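Local coordinates for protein polycyclic ketone monooxygenase (Myceliophthora thermophila, PDB 5MQ6) that inserts a single oxygen atom next to the carbonyl of ketones, polycyclic ones above all, giving esters or lactones with the help of FAD and NADPH, at residues I43-V48 and R54-D59; A66-E71 and L178-V183; A86-L91 and Y137-L142; D113-G116 and W122-N125. One frame throughout, in Å; residues are numbered along the deposited sequence.

Contact 1 of 4, residues I43-V48 and R54-D59; sequences IRLKEV and RALAED
L45 and K46 meet R54, L56 and A57 where strand 42-44 is followed by two 3-10 turns, one on either side of helix 51-54. The contact lies at the surface and joins the end of strand 42-44, paired antiparallel with 230-232, to the loop between helices 51-54 and 64-68. L45 holds its CG anti to the backbone N (chi1 -155°), which carries the branch across to the other segment; its CD2 lies 3.8 Å from CB of L56, while its CB is 4.1 Å from CB of A57. The carbonyl O of L45 accepts the V48 amide and also meets CA of R54 in a C-H...O contact of 3.5 Å (156° at the hydrogen). In K46 the bond to CB points away overall, yet CB is the part that touches, 3.9 Å from CB of A57. The carbonyl O of K46 lies at the edge of the R54 guanidinium and takes a weak hydrogen bond from NE of R54 at 3.3 Å. The O of V48 stands 2.9 Å above the guanidinium plane of R54, offset toward the rim and badly angled for a bond.

Contact 2 of 4, residues A66-E71 and L178-V183; sequences ALNAKE and LFRSNV. With FAD (flavin-adenine dinucleotide), chain B.
L67 and F179 are the closest backbone positions, their CA atoms 8.3 Å apart, where helix 64-68 faces a kink at R180 (phi 57°) that separates strand 177-178 from strand 181-189. Side chains bridge this gap. A bend at chi3 (-65°) lays the R180 guanidinium alongside L67, the two chains running past each other in opposite directions: CB of L67 sits over the centre of one face, 3.4 Å from CZ of R180. End-on, both terminal nitrogens of R180 grip one atom, with NH2 at 2.8 Å and NH1 at 2.9 Å from OD1 of N68, which lies near the guanidinium plane. The N68 amide plane is turned 53° from that plane. A leucine in place of R180 would probably leave OD1 of N68 without both donors and H64 ND1 without the bond it receives from NH1. Three residues on, V183 reads the adenine edge of FAD through its backbone, V183 N donating to N1A at 3.0 Å and V183 O accepting from N6A. Helix 64-68 packs beside the mixed sheet of the FAD-binding Rossmann-type fold through L67 and N68 on R180, and through N68 ND2, which donates to R203 O just after strand 194-201.

Contact 3 of 4, residues A86-L91 and Y137-L142; sequences AGYGGL and YSYMPL. With FAD (flavin-adenine dinucleotide), chain B.
The glycine-rich turn of the FAD-binding Rossmann motif, GxGxxG by its pattern, places Y88 right after its second glycine, where the ring meets Y139 and P141 from the end of helix 136-139. P141 covers one face of that ring: its CD stands 3.6 Å from the Y88 centroid and only 13° off the normal, a CH-pi contact. At the ring's edge comes Y139, its CE2 3.7 Å from CE2 of Y88; the planes stand 60° apart, an oblique pair. With CG anti to the backbone N (chi1 179°), the Y139 ring reaches the cofactor, one face toward FAD C4, which lies 4.1 Å above the plane of the Y139 ring, offset toward the rim. Its hydroxyl OH is hydrogen-bonded to O3' of the ribityl chain at 2.9 Å and also to W122 NE1, which helps fix its position. A CB on G87 or G89 would clash with FAD O1P, so the bare turn lets the pyrophosphate come close, and the N of G89 donates to FAD O1P at 2.9 Å.

Contact 4 of 4, residues D113-G116 and W122-N125; sequences DAAG and WWWN. With FAD (flavin-adenine dinucleotide), chain B.
A115 touches two indoles, and G116 lies on one of them, W123. The face of W123 carries this strip of chain, with G116 N lying 3.2 Å above the ring plane and CB of A115 3.5 Å from CD1 of W123. On W124, the CB of A115 and CD1 of W123 occupy the same face, while the FAD ribose lies at the edge: NE1 of W124 donates to O3B at 3.0 Å (158°). That ribose hydroxyl also donates to OD1 of D113 at 2.7 Å, so the acid and the indole hold it jointly. OD1 of D113 further accepts the A115 amide, an Asx turn whose donor arrives from above the carboxylate plane, 48° out of it. Beside it, A114 N donates to N3A of the adenine at 3.1 Å. A CB on G116 would stand 2.8 Å from CZ2 of W123, so the lack of a side chain lets the backbone come this close to the ring. Were W123 a serine, OD2 of D59 is likely to lose the indole N-H it receives, and A115 and G116 their covering face. The acid after strand 109-112 is the usual ribose-binding position of Rossmann-type FAD domains; here the following loop is backed by helix 121-124, whose W123 also packs on Y165 of helix 157-170.

Contact 1 closes before contact 2 opens, and contact 4 is nested inside contact 3, which is nested inside contact 2. Contacts 2, 3 and 4 surround one FAD in the Rossmann-type domain: contact 2 at the adenine, contact 3 at the pyrophosphate and ribityl, contact 4 reaching from the adenosine to the isoalloxazine. Centres of 2 and 4 lie 12 Å apart, joined by S181 N to D113 O at 3.0 Å; those of 3 and 4 lie 14 Å apart, joined by A86 N to D113 OD2 at 2.8 Å. Contact 1, at the surface, touches contact 4 through D59 OD2 and W123 NE1, 3.0 Å apart. The loop after helix 51-54 thereby meets helix 121-124 beside the FAD site.

Contact 1 of 4, residues I43-V48 and R54-D59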
# COMPACT_ATOMS: atom_id res chain seq x y z
N ILE A 43 9.11 14.32 -4.92
CA ILE A 43 8.76 15.13 -3.78
C ILE A 43 7.29 14.89 -3.50
O ILE A 43 6.50 14.68 -4.45
CB ILE A 43 9.11 16.64 -3.94
CG1 ILE A 43 8.58 17.47 -2.75
CG2 ILE A 43 8.64 17.24 -5.26
CD1 ILE A 43 9.19 18.85 -2.73
N ARG A 44 6.93 14.90 -2.22
CA ARG A 44 5.52 14.86 -1.89
C ARG A 44 4.81 16.10 -2.43
O ARG A 44 5.27 17.26 -2.29
CB ARG A 44 5.26 14.77 -0.40
CG ARG A 44 5.95 13.64 0.31
CD ARG A 44 5.91 13.92 1.82
NE ARG A 44 6.26 12.72 2.56
CZ ARG A 44 7.50 12.25 2.71
NH1 ARG A 44 8.55 12.89 2.17
NH2 ARG A 44 7.71 11.13 3.40
N LEU A 45 3.65 15.84 -3.00
CA LEU A 45 2.77 16.87 -3.51
C LEU A 45 2.55 17.97 -2.46
O LEU A 45 2.78 19.16 -2.75
CB LEU A 45 1.43 16.26 -3.95
CG LEU A 45 0.58 16.98 -4.99
CD1 LEU A 45 1.42 17.51 -6.19
CD2 LEU A 45 -0.56 16.05 -5.46
N LYS A 46 2.15 17.55 -1.25
CA LYS A 46 1.92 18.49 -0.18
C LYS A 46 3.18 19.26 0.30
O LYS A 46 3.00 20.27 0.93
CB LYS A 46 1.29 17.79 1.02
CG LYS A 46 2.30 17.00 1.81
CD LYS A 46 1.63 16.22 2.90
CE LYS A 46 2.65 15.29 3.55
NZ LYS A 46 1.99 14.76 4.75
N GLU A 47 4.40 18.80 0.02
CA GLU A 47 5.62 19.62 0.24
C GLU A 47 6.23 20.42 -0.95
O GLU A 47 7.38 20.90 -0.83
CB GLU A 47 6.71 18.74 0.80
CG GLU A 47 6.47 18.37 2.25
CD GLU A 47 7.33 17.22 2.70
OE1 GLU A 47 8.26 16.78 1.94
OE2 GLU A 47 7.06 16.74 3.83
N VAL A 48 5.53 20.57 -2.08
CA VAL A 48 6.13 21.28 -3.20
C VAL A 48 6.18 22.78 -2.82
O VAL A 48 5.26 23.27 -2.15
CB VAL A 48 5.37 21.04 -4.54
CG1 VAL A 48 5.79 22.06 -5.61
CG2 VAL A 48 5.61 19.62 -5.04
N ARG A 54 0.90 22.36 -4.05
CA ARG A 54 0.47 21.84 -2.76
C ARG A 54 -1.01 21.65 -2.62
O ARG A 54 -1.46 20.67 -2.02
CB ARG A 54 0.86 22.81 -1.67
CG ARG A 54 2.32 22.75 -1.39
CD ARG A 54 2.71 23.96 -0.56
NE ARG A 54 3.59 23.54 0.51
CZ ARG A 54 4.56 24.28 1.02
NH1 ARG A 54 4.82 25.52 0.54
NH2 ARG A 54 5.29 23.78 2.00
N ALA A 55 -1.80 22.58 -3.15
CA ALA A 55 -3.24 22.48 -3.02
C ALA A 55 -3.82 21.29 -3.72
O ALA A 55 -4.96 20.90 -3.46
CB ALA A 55 -3.89 23.71 -3.56
N LEU A 56 -3.03 20.72 -4.63
CA LEU A 56 -3.45 19.50 -5.34
C LEU A 56 -3.56 18.31 -4.43
O LEU A 56 -4.19 17.36 -4.74
CB LEU A 56 -2.48 19.17 -6.49
CG LEU A 56 -2.37 20.25 -7.60
CD1 LEU A 56 -1.20 19.97 -8.57
CD2 LEU A 56 -3.71 20.46 -8.34
N ALA A 57 -2.91 18.37 -3.29
CA ALA A 57 -2.99 17.34 -2.33
C ALA A 57 -4.27 17.38 -1.46
O ALA A 57 -4.50 16.45 -0.69
CB ALA A 57 -1.69 17.34 -1.51
N GLU A 58 -5.11 18.40 -1.59
CA GLU A 58 -6.23 18.54 -0.69
C GLU A 58 -7.31 17.59 -1.05
O GLU A 58 -7.39 17.12 -2.17
CB GLU A 58 -6.80 20.00 -0.67
CG GLU A 58 -5.81 21.04 -0.09
CD GLU A 58 -5.44 20.84 1.41
OE1 GLU A 58 -6.37 20.70 2.28
OE2 GLU A 58 -4.21 20.84 1.75
N ASP A 59 -8.20 17.37 -0.09
CA ASP A 59 -9.29 16.40 -0.18
C ASP A 59 -10.40 17.00 -1.02
O ASP A 59 -11.00 17.92 -0.57
CB ASP A 59 -9.82 16.16 1.21
CG ASP A 59 -10.91 15.11 1.28
OD1 ASP A 59 -11.56 14.78 0.25
OD2 ASP A 59 -11.11 14.57 2.41

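Contact 2 of 4, residues A66-E71 and L178-V183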
# COMPACT_ATOMS: atom_id res chain seq x y z
N ALA A 66 -21.07 19.83 6.44
CA ALA A 66 -21.58 18.68 7.22
C ALA A 66 -20.75 18.39 8.46
O ALA A 66 -21.31 18.11 9.54
CB ALA A 66 -21.60 17.43 6.37
N LEU A 67 -19.43 18.37 8.28
CA LEU A 67 -18.52 18.08 9.43
C LEU A 67 -18.48 19.22 10.45
O LEU A 67 -18.56 19.00 11.62
CB LEU A 67 -17.12 17.77 8.95
CG LEU A 67 -16.88 16.28 8.70
CD1 LEU A 67 -18.00 15.58 8.07
CD2 LEU A 67 -15.73 16.18 7.79
N ASN A 68 -18.31 20.44 9.98
CA ASN A 68 -18.41 21.61 10.85
C ASN A 68 -19.71 21.72 11.68
O ASN A 68 -19.73 22.38 12.69
CB ASN A 68 -18.18 22.83 10.00
CG ASN A 68 -16.74 22.97 9.65
OD1 ASN A 68 -15.91 22.16 10.09
ND2 ASN A 68 -16.41 23.99 8.87
N ALA A 69 -20.78 21.04 11.29
CA ALA A 69 -21.97 21.10 12.07
C ALA A 69 -22.05 20.00 13.12
O ALA A 69 -22.96 20.00 13.92
CB ALA A 69 -23.19 21.03 11.19
N LYS A 70 -21.13 19.06 13.17
CA LYS A 70 -21.21 18.07 14.22
C LYS A 70 -20.54 18.65 15.47
O LYS A 70 -19.83 19.66 15.40
CB LYS A 70 -20.61 16.73 13.78
CG LYS A 70 -21.12 16.31 12.40
CD LYS A 70 -20.93 14.85 12.05
CE LYS A 70 -21.94 13.96 12.77
NZ LYS A 70 -21.37 12.57 12.95
N GLU A 71 -20.79 18.04 16.60
CA GLU A 71 -20.15 18.48 17.86
C GLU A 71 -18.62 18.32 17.70
O GLU A 71 -18.17 17.26 17.40
CB GLU A 71 -20.63 17.63 19.06
CG GLU A 71 -20.17 18.17 20.41
CD GLU A 71 -21.12 19.22 20.93
OE1 GLU A 71 -22.31 18.87 21.07
OE2 GLU A 71 -20.69 20.39 21.19
N LEU A 178 -12.61 11.28 14.17
CA LEU A 178 -12.22 12.60 13.95
C LEU A 178 -11.53 12.67 12.57
O LEU A 178 -10.44 12.16 12.36
CB LEU A 178 -11.32 13.05 15.07
CG LEU A 178 -10.62 14.37 14.87
CD1 LEU A 178 -11.67 15.54 14.78
CD2 LEU A 178 -9.59 14.54 15.95
N PHE A 179 -12.18 13.36 11.64
CA PHE A 179 -11.67 13.42 10.24
C PHE A 179 -11.00 14.78 9.97
O PHE A 179 -10.96 15.66 10.87
CB PHE A 179 -12.83 13.15 9.24
CG PHE A 179 -13.36 11.80 9.33
CD1 PHE A 179 -12.55 10.71 9.03
CD2 PHE A 179 -14.65 11.57 9.75
CE1 PHE A 179 -13.03 9.41 9.13
CE2 PHE A 179 -15.12 10.31 9.82
CZ PHE A 179 -14.29 9.20 9.52
N ARG A 180 -10.47 14.92 8.77
CA ARG A 180 -9.75 16.11 8.37
C ARG A 180 -8.58 16.43 9.27
O ARG A 180 -8.12 17.59 9.32
CB ARG A 180 -10.68 17.35 8.32
CG ARG A 180 -11.92 17.12 7.45
CD ARG A 180 -12.86 18.33 7.48
NE ARG A 180 -13.41 18.56 8.81
CZ ARG A 180 -14.19 19.58 9.14
NH1 ARG A 180 -14.58 20.43 8.24
NH2 ARG A 180 -14.63 19.74 10.37
N SER A 181 -8.08 15.44 10.00
CA SER A 181 -7.10 15.73 11.01
C SER A 181 -5.74 15.09 10.74
O SER A 181 -5.62 13.87 10.63
CB SER A 181 -7.67 15.30 12.35
OG SER A 181 -8.78 16.05 12.65
N ASN A 182 -4.70 15.90 10.77
CA ASN A 182 -3.35 15.45 10.65
C ASN A 182 -2.72 15.29 11.99
O ASN A 182 -2.58 16.25 12.76
CB ASN A 182 -2.54 16.43 9.80
CG ASN A 182 -1.10 15.97 9.58
OD1 ASN A 182 -0.78 14.77 9.42
ND2 ASN A 182 -0.19 16.94 9.55
N VAL A 183 -2.24 14.09 12.25
CA VAL A 183 -1.45 13.82 13.46
C VAL A 183 -0.03 14.16 13.15
O VAL A 183 0.49 13.72 12.14
CB VAL A 183 -1.54 12.32 13.91
CG1 VAL A 183 -0.79 12.13 15.20
CG2 VAL A 183 -3.01 11.90 14.06
PA FAD B . -5.05 3.37 4.16
O1A FAD B . -3.93 4.06 3.45
O2A FAD B . -6.23 2.81 3.39
O5B FAD B . -5.64 4.39 5.25
C5B FAD B . -4.79 5.08 6.09
C4B FAD B . -5.35 6.47 6.32
O4B FAD B . -4.56 7.07 7.37
C3B FAD B . -5.30 7.42 5.13
O3B FAD B . -6.51 8.11 5.01
C2B FAD B . -4.19 8.37 5.49
O2B FAD B . -4.37 9.65 4.92
C1B FAD B . -4.29 8.39 7.00
N9A FAD B . -3.09 8.86 7.64
C8A FAD B . -1.82 8.40 7.44
N7A FAD B . -0.99 9.13 8.18
C5A FAD B . -1.68 10.07 8.86
C6A FAD B . -1.32 11.11 9.84
N6A FAD B . -0.11 11.39 10.26
N1A FAD B . -2.36 11.76 10.31
C2A FAD B . -3.63 11.54 9.91
N3A FAD B . -4.05 10.65 9.04
C4A FAD B . -3.06 9.90 8.47
N1 FAD B . -4.05 -3.38 -1.91
C2 FAD B . -4.54 -4.65 -2.11
O2 FAD B . -4.23 -5.57 -1.36
N3 FAD B . -5.36 -4.91 -3.14
C4 FAD B . -5.71 -3.92 -3.98
O4 FAD B . -6.47 -4.22 -4.89
C4X FAD B . -5.24 -2.53 -3.85
N5 FAD B . -5.55 -1.50 -4.71
C5X FAD B . -5.04 -0.27 -4.46
C6 FAD B . -5.34 0.86 -5.36
C7 FAD B . -4.73 2.15 -5.00
C7M FAD B . -4.98 3.38 -5.85
C8 FAD B . -3.84 2.33 -3.82
C8M FAD B . -3.21 3.66 -3.44
C9 FAD B . -3.57 1.24 -3.01
C9A FAD B . -4.13 -0.03 -3.28
N10 FAD B . -3.80 -1.10 -2.43
C10 FAD B . -4.37 -2.35 -2.69
C1' FAD B . -2.97 -0.93 -1.21
C2' FAD B . -3.94 -0.31 -0.12
O2' FAD B . -3.32 0.86 0.43
C3' FAD B . -4.36 -1.31 1.01
O3' FAD B . -5.04 -2.43 0.42
C4' FAD B . -5.38 -0.80 2.06
O4' FAD B . -6.50 0.02 1.51
C5' FAD B . -4.65 -0.05 3.18
O5' FAD B . -5.57 0.04 4.32
P FAD B . -4.96 0.88 5.56
O1P FAD B . -6.21 1.28 6.41
O2P FAD B . -3.79 0.05 6.10
O3P FAD B . -4.23 2.20 4.89

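Contact 3 of 4, residues A86-L91 and Y137-L142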
# COMPACT_ATOMS: atom_id res chain seq x y z
N ALA A 86 -8.62 5.43 9.36
CA ALA A 86 -9.97 5.03 9.28
C ALA A 86 -10.24 4.32 7.92
O ALA A 86 -11.39 4.20 7.46
CB ALA A 86 -10.83 6.26 9.45
N GLY A 87 -9.17 3.78 7.33
CA GLY A 87 -9.34 2.90 6.20
C GLY A 87 -9.69 1.49 6.69
O GLY A 87 -10.06 1.31 7.85
N TYR A 88 -9.59 0.50 5.80
CA TYR A 88 -9.88 -0.89 6.15
C TYR A 88 -9.04 -1.37 7.33
O TYR A 88 -9.50 -2.13 8.16
CB TYR A 88 -9.72 -1.86 4.98
CG TYR A 88 -10.79 -1.78 3.94
CD1 TYR A 88 -12.08 -1.31 4.21
CD2 TYR A 88 -10.56 -2.24 2.64
CE1 TYR A 88 -13.07 -1.26 3.19
CE2 TYR A 88 -11.55 -2.21 1.69
CZ TYR A 88 -12.80 -1.73 1.95
OH TYR A 88 -13.77 -1.77 0.99
N GLY A 89 -7.80 -0.94 7.40
CA GLY A 89 -6.98 -1.30 8.53
C GLY A 89 -7.45 -0.81 9.87
O GLY A 89 -7.55 -1.57 10.81
N GLY A 90 -7.67 0.49 10.00
CA GLY A 90 -8.19 1.01 11.23
C GLY A 90 -9.56 0.50 11.57
O GLY A 90 -9.88 0.29 12.76
N LEU A 91 -10.41 0.34 10.55
CA LEU A 91 -11.70 -0.30 10.80
C LEU A 91 -11.55 -1.71 11.40
O LEU A 91 -12.29 -2.05 12.32
CB LEU A 91 -12.55 -0.34 9.56
CG LEU A 91 -13.10 1.00 9.07
CD1 LEU A 91 -13.58 0.78 7.65
CD2 LEU A 91 -14.21 1.46 10.01
N TYR A 137 -13.84 -10.94 -3.24
CA TYR A 137 -14.20 -11.93 -2.20
C TYR A 137 -13.02 -12.20 -1.24
O TYR A 137 -13.21 -12.60 -0.11
CB TYR A 137 -14.79 -13.28 -2.77
CG TYR A 137 -15.65 -13.11 -4.07
CD1 TYR A 137 -16.76 -12.27 -4.09
CD2 TYR A 137 -15.27 -13.71 -5.25
CE1 TYR A 137 -17.48 -12.02 -5.26
CE2 TYR A 137 -15.96 -13.49 -6.42
CZ TYR A 137 -17.08 -12.68 -6.43
OH TYR A 137 -17.78 -12.46 -7.58
N SER A 138 -11.81 -11.97 -1.72
CA SER A 138 -10.59 -12.14 -0.95
C SER A 138 -10.13 -10.87 -0.27
O SER A 138 -9.52 -10.94 0.79
CB SER A 138 -9.51 -12.72 -1.89
OG SER A 138 -9.90 -14.12 -2.18
N TYR A 139 -10.48 -9.73 -0.86
CA TYR A 139 -9.97 -8.43 -0.45
C TYR A 139 -10.87 -7.68 0.52
O TYR A 139 -10.40 -7.19 1.54
CB TYR A 139 -9.68 -7.56 -1.66
CG TYR A 139 -9.17 -6.21 -1.23
CD1 TYR A 139 -7.89 -6.06 -0.74
CD2 TYR A 139 -9.96 -5.09 -1.38
CE1 TYR A 139 -7.42 -4.79 -0.33
CE2 TYR A 139 -9.55 -3.84 -0.98
CZ TYR A 139 -8.28 -3.69 -0.43
OH TYR A 139 -7.88 -2.43 -0.05
N MET A 140 -12.17 -7.57 0.21
CA MET A 140 -13.07 -6.80 1.07
C MET A 140 -13.14 -7.43 2.47
O MET A 140 -13.37 -8.61 2.62
CB MET A 140 -14.42 -6.65 0.43
CG MET A 140 -14.31 -6.07 -1.00
SD MET A 140 -15.90 -5.84 -1.81
CE MET A 140 -16.64 -4.50 -0.87
N PRO A 141 -12.85 -6.69 3.50
CA PRO A 141 -12.91 -7.25 4.83
C PRO A 141 -14.27 -7.58 5.35
O PRO A 141 -15.25 -6.92 5.02
CB PRO A 141 -12.39 -6.16 5.74
CG PRO A 141 -12.08 -4.99 4.90
CD PRO A 141 -12.27 -5.34 3.45
N LEU A 142 -14.31 -8.57 6.23
CA LEU A 142 -15.50 -8.82 7.05
C LEU A 142 -16.73 -9.13 6.22
O LEU A 142 -17.85 -8.78 6.60
CB LEU A 142 -15.76 -7.66 8.02
CG LEU A 142 -14.63 -7.34 9.04
CD1 LEU A 142 -14.80 -5.91 9.58
CD2 LEU A 142 -14.60 -8.39 10.13
PA FAD B . -5.05 3.37 4.16
O1A FAD B . -3.93 4.06 3.45
O2A FAD B . -6.23 2.81 3.39
O5B FAD B . -5.64 4.39 5.25
C5B FAD B . -4.79 5.08 6.09
C4B FAD B . -5.35 6.47 6.32
O4B FAD B . -4.56 7.07 7.37
C3B FAD B . -5.30 7.42 5.13
O3B FAD B . -6.51 8.11 5.01
C2B FAD B . -4.19 8.37 5.49
O2B FAD B . -4.37 9.65 4.92
C1B FAD B . -4.29 8.39 7.00
N9A FAD B . -3.09 8.86 7.64
C8A FAD B . -1.82 8.40 7.44
N7A FAD B . -0.99 9.13 8.18
C5A FAD B . -1.68 10.07 8.86
C6A FAD B . -1.32 11.11 9.84
N6A FAD B . -0.11 11.39 10.26
N1A FAD B . -2.36 11.76 10.31
C2A FAD B . -3.63 11.54 9.91
N3A FAD B . -4.05 10.65 9.04
C4A FAD B . -3.06 9.90 8.47
N1 FAD B . -4.05 -3.38 -1.91
C2 FAD B . -4.54 -4.65 -2.11
O2 FAD B . -4.23 -5.57 -1.36
N3 FAD B . -5.36 -4.91 -3.14
C4 FAD B . -5.71 -3.92 -3.98
O4 FAD B . -6.47 -4.22 -4.89
C4X FAD B . -5.24 -2.53 -3.85
N5 FAD B . -5.55 -1.50 -4.71
C5X FAD B . -5.04 -0.27 -4.46
C6 FAD B . -5.34 0.86 -5.36
C7 FAD B . -4.73 2.15 -5.00
C7M FAD B . -4.98 3.38 -5.85
C8 FAD B . -3.84 2.33 -3.82
C8M FAD B . -3.21 3.66 -3.44
C9 FAD B . -3.57 1.24 -3.01
C9A FAD B . -4.13 -0.03 -3.28
N10 FAD B . -3.80 -1.10 -2.43
C10 FAD B . -4.37 -2.35 -2.69
C1' FAD B . -2.97 -0.93 -1.21
C2' FAD B . -3.94 -0.31 -0.12
O2' FAD B . -3.32 0.86 0.43
C3' FAD B . -4.36 -1.31 1.01
O3' FAD B . -5.04 -2.43 0.42
C4' FAD B . -5.38 -0.80 2.06
O4' FAD B . -6.50 0.02 1.51
C5' FAD B . -4.65 -0.05 3.18
O5' FAD B . -5.57 0.04 4.32
P FAD B . -4.96 0.88 5.56
O1P FAD B . -6.21 1.28 6.41
O2P FAD B . -3.79 0.05 6.10
O3P FAD B . -4.23 2.20 4.89

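Contact 4 of 4, residues D113-G116 and W122-N125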
# COMPACT_ATOMS: atom_id res chain seq x y z
N ASP A 113 -8.09 10.49 11.28
CA ASP A 113 -7.69 10.37 9.90
C ASP A 113 -7.72 11.76 9.26
O ASP A 113 -8.63 12.55 9.49
CB ASP A 113 -8.67 9.43 9.18
CG ASP A 113 -8.08 8.80 7.88
OD1 ASP A 113 -7.32 9.47 7.15
OD2 ASP A 113 -8.42 7.63 7.59
N ALA A 114 -6.76 12.03 8.42
CA ALA A 114 -6.69 13.22 7.57
C ALA A 114 -7.77 13.20 6.50
O ALA A 114 -8.18 14.22 6.09
CB ALA A 114 -5.30 13.35 6.93
N ALA A 115 -8.24 12.05 6.06
CA ALA A 115 -9.38 12.00 5.14
C ALA A 115 -10.61 12.60 5.70
O ALA A 115 -10.79 12.69 6.92
CB ALA A 115 -9.68 10.56 4.73
N GLY A 116 -11.55 12.93 4.82
CA GLY A 116 -12.85 13.52 5.24
C GLY A 116 -13.92 12.54 5.67
O GLY A 116 -15.07 12.90 6.07
N TRP A 122 -9.75 4.11 -0.31
CA TRP A 122 -11.06 4.14 -1.00
C TRP A 122 -11.86 5.45 -0.78
O TRP A 122 -12.89 5.66 -1.44
CB TRP A 122 -11.90 2.87 -0.67
CG TRP A 122 -11.03 1.66 -0.90
CD1 TRP A 122 -10.54 0.82 0.02
CD2 TRP A 122 -10.41 1.28 -2.14
NE1 TRP A 122 -9.66 -0.09 -0.56
CE2 TRP A 122 -9.57 0.17 -1.88
CE3 TRP A 122 -10.47 1.78 -3.44
CZ2 TRP A 122 -8.82 -0.45 -2.86
CZ3 TRP A 122 -9.75 1.14 -4.43
CH2 TRP A 122 -8.91 0.04 -4.13
N TRP A 123 -11.43 6.25 0.21
CA TRP A 123 -11.92 7.61 0.40
C TRP A 123 -11.20 8.51 -0.61
O TRP A 123 -11.82 9.25 -1.31
CB TRP A 123 -11.65 8.17 1.84
CG TRP A 123 -12.00 9.58 1.90
CD1 TRP A 123 -11.18 10.64 1.60
CD2 TRP A 123 -13.31 10.14 2.17
NE1 TRP A 123 -11.92 11.81 1.66
CE2 TRP A 123 -13.22 11.54 1.97
CE3 TRP A 123 -14.53 9.60 2.49
CZ2 TRP A 123 -14.29 12.43 2.22
CZ3 TRP A 123 -15.62 10.49 2.74
CH2 TRP A 123 -15.48 11.88 2.56
N TRP A 124 -9.88 8.47 -0.64
CA TRP A 124 -9.10 9.41 -1.44
C TRP A 124 -9.15 9.19 -2.95
O TRP A 124 -9.34 10.11 -3.71
CB TRP A 124 -7.68 9.37 -0.98
CG TRP A 124 -7.38 9.80 0.42
CD1 TRP A 124 -7.03 9.01 1.44
CD2 TRP A 124 -7.23 11.16 0.92
NE1 TRP A 124 -6.74 9.74 2.55
CE2 TRP A 124 -6.85 11.07 2.25
CE3 TRP A 124 -7.43 12.40 0.38
CZ2 TRP A 124 -6.67 12.18 3.05
CZ3 TRP A 124 -7.22 13.53 1.18
CH2 TRP A 124 -6.83 13.40 2.49
N ASN A 125 -9.03 7.94 -3.37
CA ASN A 125 -8.92 7.57 -4.76
C ASN A 125 -10.28 7.27 -5.24
O ASN A 125 -10.98 6.34 -4.75
CB ASN A 125 -7.99 6.35 -4.91
CG ASN A 125 -6.60 6.62 -4.37
OD1 ASN A 125 -5.81 7.24 -5.02
ND2 ASN A 125 -6.30 6.15 -3.16
PA FAD B . -5.05 3.37 4.16
O1A FAD B . -3.93 4.06 3.45
O2A FAD B . -6.23 2.81 3.39
O5B FAD B . -5.64 4.39 5.25
C5B FAD B . -4.79 5.08 6.09
C4B FAD B . -5.35 6.47 6.32
O4B FAD B . -4.56 7.07 7.37
C3B FAD B . -5.30 7.42 5.13
O3B FAD B . -6.51 8.11 5.01
C2B FAD B . -4.19 8.37 5.49
O2B FAD B . -4.37 9.65 4.92
C1B FAD B . -4.29 8.39 7.00
N9A FAD B . -3.09 8.86 7.64
C8A FAD B . -1.82 8.40 7.44
N7A FAD B . -0.99 9.13 8.18
C5A FAD B . -1.68 10.07 8.86
C6A FAD B . -1.32 11.11 9.84
N6A FAD B . -0.11 11.39 10.26
N1A FAD B . -2.36 11.76 10.31
C2A FAD B . -3.63 11.54 9.91
N3A FAD B . -4.05 10.65 9.04
C4A FAD B . -3.06 9.90 8.47
N1 FAD B . -4.05 -3.38 -1.91
C2 FAD B . -4.54 -4.65 -2.11
O2 FAD B . -4.23 -5.57 -1.36
N3 FAD B . -5.36 -4.91 -3.14
C4 FAD B . -5.71 -3.92 -3.98
O4 FAD B . -6.47 -4.22 -4.89
C4X FAD B . -5.24 -2.53 -3.85
N5 FAD B . -5.55 -1.50 -4.71
C5X FAD B . -5.04 -0.27 -4.46
C6 FAD B . -5.34 0.86 -5.36
C7 FAD B . -4.73 2.15 -5.00
C7M FAD B . -4.98 3.38 -5.85
C8 FAD B . -3.84 2.33 -3.82
C8M FAD B . -3.21 3.66 -3.44
C9 FAD B . -3.57 1.24 -3.01
C9A FAD B . -4.13 -0.03 -3.28
N10 FAD B . -3.80 -1.10 -2.43
C10 FAD B . -4.37 -2.35 -2.69
C1' FAD B . -2.97 -0.93 -1.21
C2' FAD B . -3.94 -0.31 -0.12
O2' FAD B . -3.32 0.86 0.43
C3' FAD B . -4.36 -1.31 1.01
O3' FAD B . -5.04 -2.43 0.42
C4' FAD B . -5.38 -0.80 2.06
O4' FAD B . -6.50 0.02 1.51
C5' FAD B . -4.65 -0.05 3.18
O5' FAD B . -5.57 0.04 4.32
P FAD B . -4.96 0.88 5.56
O1P FAD B . -6.21 1.28 6.41
O2P FAD B . -3.79 0.05 6.10
O3P FAD B . -4.23 2.20 4.89